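Local coordinates for cell division control protein 4 (Saccharomyces cerevisiae, PDB 3V7D) that recognises phosphorylated proteins such as the CDK inhibitor SIC1 and directs their ubiquitination as the substrate-binding subunit of an SCF E3 ligase, at residues B[315-320]-B[324-329]; B[344-349]-B[380-385]; B[365-368]-B[374-377]. The protein carries 1 engineered substitution. One frame throughout, in Å; residues are numbered along the deposited sequence.

All three contacts lie in the WD40 propeller, in two consecutive blades. Contacts 1 and 3 are buried antiparallel hairpins within separate blades, built on backbone ladders, with mixed polar, aromatic and aliphatic side chains on their two faces; each includes a serine that bonds to a blade tryptophan. Contact 2 lies nearer the surface, farther from the chain's centre, and joins the last strand of one blade to the last loop and strand of the next through tyrosine rims and a single arginine bond. It meets contact 1 where R324 NH1 reaches N380 O and Y382 OH, and contact 3 along neighbouring strands. Contacts 1 and 3 touch more lightly, I326 packing on L365.

Contact 1 of 3, residues B[315-320]-B[324-329]; sequences STIYDH and RCISAS
T316 and I317 both grip one carbonyl oxygen, I326 O, in the hairpin of repeat WD 5. I317 N donates to it over 3.0 Å, while T316 OG1 reaches I326 O at 2.8 Å from above the carbonyl plane, 37° out of it. The hydroxyl gets there because OG1 stands anti to the threonine's backbone N (chi1 -166°), which also sets it 3.3 Å from C325 SG. I326 N returns a nearly straight bond to I317 O. This inner stretch is the close-knit part, and A328 N to S315 O at 2.8 Å extends it; the S315 N bond to A328 O is weak. Toward the turn R324 N still holds D319 O at 2.8 Å, but D319 N to R324 O is weak, bent to 128°; Y318 brings its ring edge, CD1, to 3.4 Å from R324 O. Beyond CB the partly exposed R324 runs extended away from D319, its NH1 held by N380 and Y382, while the D319 carboxylate pairs with R322. The T316, Y318 and C325 face packs on V284 of strand 282-287 in the preceding blade; on the other face, S315, D319 and A328 touch strand 355-360 of the next.

Contact 2 of 3, residues B[344-349]-B[380-385]; sequences LMYTLQ and NDYSRK. Engineered in segment 344-349: L344 (natural residue Cys).
The seam between two adjacent propeller blades is bridged here by Y346 and L348 on the outermost strand of one blade, with Q349 following, and Y382 and R384, at the last turn and strand of the next. The two tyrosines meet rim to rim, Y346 CD2 lying 3.6 Å from Y382 CD2. Their ring centroids are 5.7 Å apart, the planes are inclined at 59°, and neither ring lies over the other's face. L348 meets Y382 near its backbone, its CD2 methyl 4.0 Å from Y382 CB, and the two side chains cross at about a right angle. At the seam's other end R384, extended from CG to NE, delivers NH2 to Q349 O at 2.9 Å. The oxygen lies at the guanidinium edge, near its plane, but the nitrogen stands 46° out of the carbonyl plane and the N-H is bent, at 135°. In the loop, D381 OD1 accepts from S383 N at 3.1 Å, an Asx turn; Y382 OH is tied to R324. The buried part is thus Y382 against L348, while the Y346 rim and the R384 bond lie at the exposed margin; with the like-charged R375 guanidinium close to R384 NH1, that bent bond is probably modest.

Contact 3 of 3, residues B[365-368]-B[374-377]; sequences LVSA and IRGW
S367 and W377 meet across the hairpin of repeat WD 6, in the pairing that WD40 propellers use to link a serine or threonine of one strand to the tryptophan of the next. The indole lies against strand 365-368 by its pyrrole edge. CD1 fits beside the backbone, 3.3 Å from L365 O, and the leucine's CG flanks it at 4.2 Å from CD1. W377 CG stands anti to its own carbonyl carbon (chi1 -39°), which swings the ring across to S367. There the short serine side chain meets the indole edge, its OG turned between its backbone N and carbonyl carbon and also abutting R375 CB at 3.6 Å. H351 binds the same OG, completing a His-Ser-Trp chain. With a phenylalanine in place of W377 the ring N-H would be gone, and S367 OG would probably be left with H351 but without its mate on the neighbouring strand, its hydroxyl freer to turn.

The opposite face is aliphatic. G376 presents no bump opposite V366, whose CG1 reaches diagonally across the hairpin to I374 CG2, at 3.9 Å. The other branch of the isoleucine, CG1, lies 4.1 Å from A368 CB, so I374 straddles the two smaller residues. F399 of the next blade packs on V366 and A368, while I334 of the preceding blade touches S367 and W377. The indole bond itself is nearly straight: NE1 points at S367 OG over 3.1 Å, with the oxygen only 2° out of the ring plane.

Contact 1 of 3, residues B[315-320]-B[324-329]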
# COMPACT_ATOMS: atom_id res chain seq x y z
N SER B 315 18.38 1.18 -13.01
CA SER B 315 17.54 0.94 -11.85
C SER B 315 17.11 -0.51 -11.76
O SER B 315 16.75 -1.13 -12.76
CB SER B 315 16.30 1.84 -11.91
OG SER B 315 15.48 1.64 -10.78
N THR B 316 17.13 -1.05 -10.55
CA THR B 316 16.57 -2.38 -10.32
C THR B 316 15.80 -2.48 -9.01
O THR B 316 16.10 -1.80 -8.02
CB THR B 316 17.65 -3.48 -10.36
OG1 THR B 316 17.02 -4.76 -10.46
CG2 THR B 316 18.53 -3.44 -9.11
N ILE B 317 14.78 -3.33 -9.01
CA ILE B 317 14.04 -3.63 -7.80
C ILE B 317 14.01 -5.14 -7.60
O ILE B 317 13.71 -5.89 -8.53
CB ILE B 317 12.60 -3.10 -7.87
CG1 ILE B 317 12.60 -1.57 -7.83
CG2 ILE B 317 11.77 -3.66 -6.72
CD1 ILE B 317 11.22 -0.97 -7.81
N TYR B 318 14.33 -5.58 -6.39
CA TYR B 318 14.14 -6.97 -6.03
C TYR B 318 12.74 -7.14 -5.45
O TYR B 318 12.48 -6.75 -4.31
CB TYR B 318 15.21 -7.44 -5.04
CG TYR B 318 14.98 -8.83 -4.49
CD1 TYR B 318 14.51 -9.85 -5.30
CD2 TYR B 318 15.24 -9.12 -3.15
CE1 TYR B 318 14.30 -11.13 -4.80
CE2 TYR B 318 15.04 -10.40 -2.64
CZ TYR B 318 14.57 -11.40 -3.47
OH TYR B 318 14.36 -12.66 -2.98
N ASP B 319 11.84 -7.72 -6.24
CA ASP B 319 10.51 -8.05 -5.77
C ASP B 319 10.60 -9.35 -4.98
O ASP B 319 10.49 -10.43 -5.54
CB ASP B 319 9.56 -8.24 -6.96
CG ASP B 319 8.10 -8.40 -6.54
OD1 ASP B 319 7.83 -8.58 -5.33
OD2 ASP B 319 7.22 -8.37 -7.42
N HIS B 320 10.82 -9.23 -3.67
CA HIS B 320 11.02 -10.41 -2.82
C HIS B 320 9.71 -11.14 -2.53
O HIS B 320 9.71 -12.34 -2.28
CB HIS B 320 11.70 -10.02 -1.51
CG HIS B 320 10.93 -9.02 -0.70
ND1 HIS B 320 11.01 -7.67 -0.92
CD2 HIS B 320 10.06 -9.19 0.33
CE1 HIS B 320 10.22 -7.04 -0.07
NE2 HIS B 320 9.64 -7.94 0.70
N ARG B 324 11.04 -12.07 -7.79
CA ARG B 324 11.33 -11.62 -9.14
C ARG B 324 12.29 -10.44 -9.11
O ARG B 324 12.48 -9.80 -8.08
CB ARG B 324 10.05 -11.18 -9.85
CG ARG B 324 9.03 -12.28 -10.07
CD ARG B 324 7.74 -11.69 -10.62
NE ARG B 324 6.68 -12.68 -10.75
CZ ARG B 324 5.42 -12.39 -11.05
NH1 ARG B 324 5.06 -11.13 -11.26
NH2 ARG B 324 4.52 -13.36 -11.15
N CYS B 325 12.89 -10.16 -10.26
CA CYS B 325 13.69 -8.96 -10.41
C CYS B 325 13.16 -8.11 -11.55
O CYS B 325 12.80 -8.61 -12.61
CB CYS B 325 15.15 -9.31 -10.69
SG CYS B 325 16.13 -7.86 -11.14
N ILE B 326 13.12 -6.80 -11.31
CA ILE B 326 12.72 -5.84 -12.32
C ILE B 326 13.92 -4.97 -12.65
O ILE B 326 14.59 -4.47 -11.74
CB ILE B 326 11.58 -4.96 -11.80
CG1 ILE B 326 10.42 -5.83 -11.31
CG2 ILE B 326 11.12 -3.99 -12.88
CD1 ILE B 326 9.64 -5.23 -10.17
N SER B 327 14.20 -4.81 -13.94
CA SER B 327 15.37 -4.04 -14.37
C SER B 327 14.99 -2.98 -15.39
O SER B 327 14.18 -3.22 -16.27
CB SER B 327 16.44 -4.97 -14.95
OG SER B 327 15.96 -5.66 -16.09
N ALA B 328 15.59 -1.79 -15.26
CA ALA B 328 15.29 -0.69 -16.17
C ALA B 328 16.57 -0.21 -16.83
O ALA B 328 17.59 -0.05 -16.16
CB ALA B 328 14.60 0.45 -15.43
N SER B 329 16.51 0.02 -18.13
CA SER B 329 17.74 0.23 -18.89
C SER B 329 17.73 1.43 -19.83
O SER B 329 16.67 1.95 -20.19
CB SER B 329 18.11 -1.03 -19.67
OG SER B 329 19.15 -0.78 -20.60

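Contact 2 of 3, residues B[344-349]-B[380-385]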
# COMPACT_ATOMS: atom_id res chain seq x y z
N LEU B 344 14.44 -14.98 -17.89
CA LEU B 344 13.65 -13.84 -18.34
C LEU B 344 12.17 -14.23 -18.36
O LEU B 344 11.81 -15.31 -18.83
CB LEU B 344 14.09 -13.41 -19.74
CG LEU B 344 13.27 -12.30 -20.43
CD1 LEU B 344 13.44 -10.96 -19.70
CD2 LEU B 344 13.66 -12.16 -21.90
N MET B 345 11.32 -13.36 -17.83
CA MET B 345 9.88 -13.58 -17.88
C MET B 345 9.25 -12.69 -18.94
O MET B 345 8.64 -13.18 -19.89
CB MET B 345 9.24 -13.30 -16.52
CG MET B 345 9.71 -14.20 -15.41
SD MET B 345 9.02 -13.70 -13.82
CE MET B 345 7.27 -13.83 -14.17
N TYR B 346 9.41 -11.38 -18.77
CA TYR B 346 8.79 -10.41 -19.67
C TYR B 346 9.73 -9.26 -20.05
O TYR B 346 10.60 -8.87 -19.27
CB TYR B 346 7.54 -9.83 -19.02
CG TYR B 346 6.55 -10.86 -18.53
CD1 TYR B 346 5.92 -11.72 -19.41
CD2 TYR B 346 6.24 -10.96 -17.18
CE1 TYR B 346 5.00 -12.66 -18.96
CE2 TYR B 346 5.33 -11.89 -16.72
CZ TYR B 346 4.71 -12.74 -17.62
OH TYR B 346 3.80 -13.67 -17.17
N THR B 347 9.53 -8.74 -21.26
CA THR B 347 10.13 -7.47 -21.64
C THR B 347 9.00 -6.47 -21.85
O THR B 347 8.09 -6.70 -22.66
CB THR B 347 10.98 -7.58 -22.92
OG1 THR B 347 11.96 -8.60 -22.77
CG2 THR B 347 11.67 -6.25 -23.20
N LEU B 348 9.06 -5.37 -21.12
CA LEU B 348 8.04 -4.33 -21.21
C LEU B 348 8.58 -3.19 -22.06
O LEU B 348 9.66 -2.67 -21.79
CB LEU B 348 7.68 -3.82 -19.82
CG LEU B 348 7.43 -4.87 -18.73
CD1 LEU B 348 7.07 -4.20 -17.41
CD2 LEU B 348 6.34 -5.83 -19.17
N GLN B 349 7.82 -2.81 -23.07
CA GLN B 349 8.22 -1.73 -23.97
C GLN B 349 7.18 -0.61 -23.93
O GLN B 349 6.19 -0.66 -24.66
CB GLN B 349 8.37 -2.27 -25.40
CG GLN B 349 8.98 -1.28 -26.38
CD GLN B 349 10.40 -0.90 -26.01
OE1 GLN B 349 11.33 -1.70 -26.17
NE2 GLN B 349 10.58 0.32 -25.52
N ASN B 380 1.59 -7.67 -10.65
CA ASN B 380 1.61 -9.12 -10.74
C ASN B 380 1.71 -9.66 -12.17
O ASN B 380 2.53 -10.53 -12.44
CB ASN B 380 0.42 -9.74 -10.02
CG ASN B 380 0.56 -11.24 -9.85
OD1 ASN B 380 1.66 -11.76 -9.69
ND2 ASN B 380 -0.57 -11.95 -9.88
N ASP B 381 0.89 -9.13 -13.08
CA ASP B 381 0.91 -9.60 -14.47
C ASP B 381 1.40 -8.56 -15.49
O ASP B 381 1.46 -8.83 -16.69
CB ASP B 381 -0.45 -10.19 -14.90
CG ASP B 381 -1.59 -9.18 -14.84
OD1 ASP B 381 -1.36 -7.97 -15.05
OD2 ASP B 381 -2.74 -9.61 -14.59
N TYR B 382 1.73 -7.36 -15.01
CA TYR B 382 2.34 -6.31 -15.82
C TYR B 382 1.49 -5.83 -17.00
O TYR B 382 2.02 -5.27 -17.97
CB TYR B 382 3.75 -6.72 -16.27
CG TYR B 382 4.55 -7.26 -15.12
CD1 TYR B 382 5.09 -6.40 -14.16
CD2 TYR B 382 4.75 -8.62 -14.96
CE1 TYR B 382 5.82 -6.90 -13.09
CE2 TYR B 382 5.47 -9.13 -13.90
CZ TYR B 382 6.00 -8.26 -12.97
OH TYR B 382 6.71 -8.77 -11.91
N SER B 383 0.18 -6.02 -16.91
CA SER B 383 -0.74 -5.39 -17.84
C SER B 383 -0.71 -3.89 -17.60
O SER B 383 -0.36 -3.43 -16.50
CB SER B 383 -2.16 -5.94 -17.68
OG SER B 383 -2.72 -5.58 -16.42
N ARG B 384 -1.06 -3.12 -18.62
CA ARG B 384 -0.97 -1.66 -18.55
C ARG B 384 -2.09 -1.06 -17.71
O ARG B 384 -3.27 -1.26 -18.00
CB ARG B 384 -0.98 -1.08 -19.97
CG ARG B 384 0.25 -1.45 -20.78
CD ARG B 384 0.16 -0.97 -22.23
NE ARG B 384 1.34 -1.35 -22.99
CZ ARG B 384 2.38 -0.55 -23.21
NH1 ARG B 384 2.38 0.69 -22.73
NH2 ARG B 384 3.42 -0.98 -23.92
N LYS B 385 -1.72 -0.31 -16.68
CA LYS B 385 -2.72 0.26 -15.78
C LYS B 385 -2.88 1.76 -15.97
O LYS B 385 -3.99 2.27 -15.95
CB LYS B 385 -2.38 -0.05 -14.32
CG LYS B 385 -2.13 -1.52 -14.05
CD LYS B 385 -3.31 -2.37 -14.49
CE LYS B 385 -4.52 -2.14 -13.62
NZ LYS B 385 -5.52 -3.23 -13.82

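Contact 3 of 3, residues B[365-368]-B[374-377]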
# COMPACT_ATOMS: atom_id res chain seq x y z
N LEU B 365 3.69 -1.72 -10.53
CA LEU B 365 5.07 -1.42 -10.87
C LEU B 365 5.03 -0.12 -11.65
O LEU B 365 4.24 0.01 -12.59
CB LEU B 365 5.69 -2.52 -11.74
CG LEU B 365 7.08 -2.20 -12.32
CD1 LEU B 365 8.13 -2.07 -11.22
CD2 LEU B 365 7.51 -3.25 -13.35
N VAL B 366 5.83 0.86 -11.25
CA VAL B 366 5.81 2.15 -11.93
C VAL B 366 7.19 2.51 -12.47
O VAL B 366 8.20 2.36 -11.78
CB VAL B 366 5.30 3.28 -11.01
CG1 VAL B 366 5.06 4.56 -11.81
CG2 VAL B 366 4.02 2.85 -10.31
N SER B 367 7.22 3.00 -13.71
CA SER B 367 8.47 3.34 -14.36
C SER B 367 8.40 4.72 -15.00
O SER B 367 7.35 5.16 -15.48
CB SER B 367 8.81 2.30 -15.43
OG SER B 367 7.78 2.24 -16.40
N ALA B 368 9.54 5.41 -15.01
CA ALA B 368 9.62 6.77 -15.52
C ALA B 368 10.87 6.93 -16.37
O ALA B 368 11.92 6.39 -16.04
CB ALA B 368 9.61 7.77 -14.37
N ILE B 374 5.73 8.37 -17.97
CA ILE B 374 5.59 7.56 -16.77
C ILE B 374 4.59 6.45 -17.09
O ILE B 374 3.54 6.72 -17.68
CB ILE B 374 5.05 8.40 -15.60
CG1 ILE B 374 6.02 9.54 -15.27
CG2 ILE B 374 4.82 7.54 -14.37
CD1 ILE B 374 5.41 10.64 -14.45
N ARG B 375 4.91 5.22 -16.71
CA ARG B 375 4.03 4.09 -16.98
C ARG B 375 3.70 3.29 -15.73
O ARG B 375 4.57 3.01 -14.91
CB ARG B 375 4.67 3.15 -18.01
CG ARG B 375 4.89 3.76 -19.37
CD ARG B 375 3.64 3.68 -20.23
NE ARG B 375 3.87 4.29 -21.54
CZ ARG B 375 3.01 4.25 -22.54
NH1 ARG B 375 1.84 3.63 -22.39
NH2 ARG B 375 3.30 4.83 -23.69
N GLY B 376 2.43 2.92 -15.60
CA GLY B 376 2.00 2.04 -14.53
C GLY B 376 1.65 0.66 -15.04
O GLY B 376 0.85 0.50 -15.95
N TRP B 377 2.28 -0.35 -14.44
CA TRP B 377 2.01 -1.73 -14.81
C TRP B 377 1.50 -2.48 -13.59
O TRP B 377 1.91 -2.21 -12.46
CB TRP B 377 3.28 -2.41 -15.30
CG TRP B 377 4.17 -1.55 -16.15
CD1 TRP B 377 5.07 -0.63 -15.71
CD2 TRP B 377 4.27 -1.57 -17.58
NE1 TRP B 377 5.72 -0.05 -16.78
CE2 TRP B 377 5.24 -0.62 -17.94
CE3 TRP B 377 3.63 -2.29 -18.59
CZ2 TRP B 377 5.59 -0.36 -19.26
CZ3 TRP B 377 3.98 -2.04 -19.91
CH2 TRP B 377 4.94 -1.09 -20.23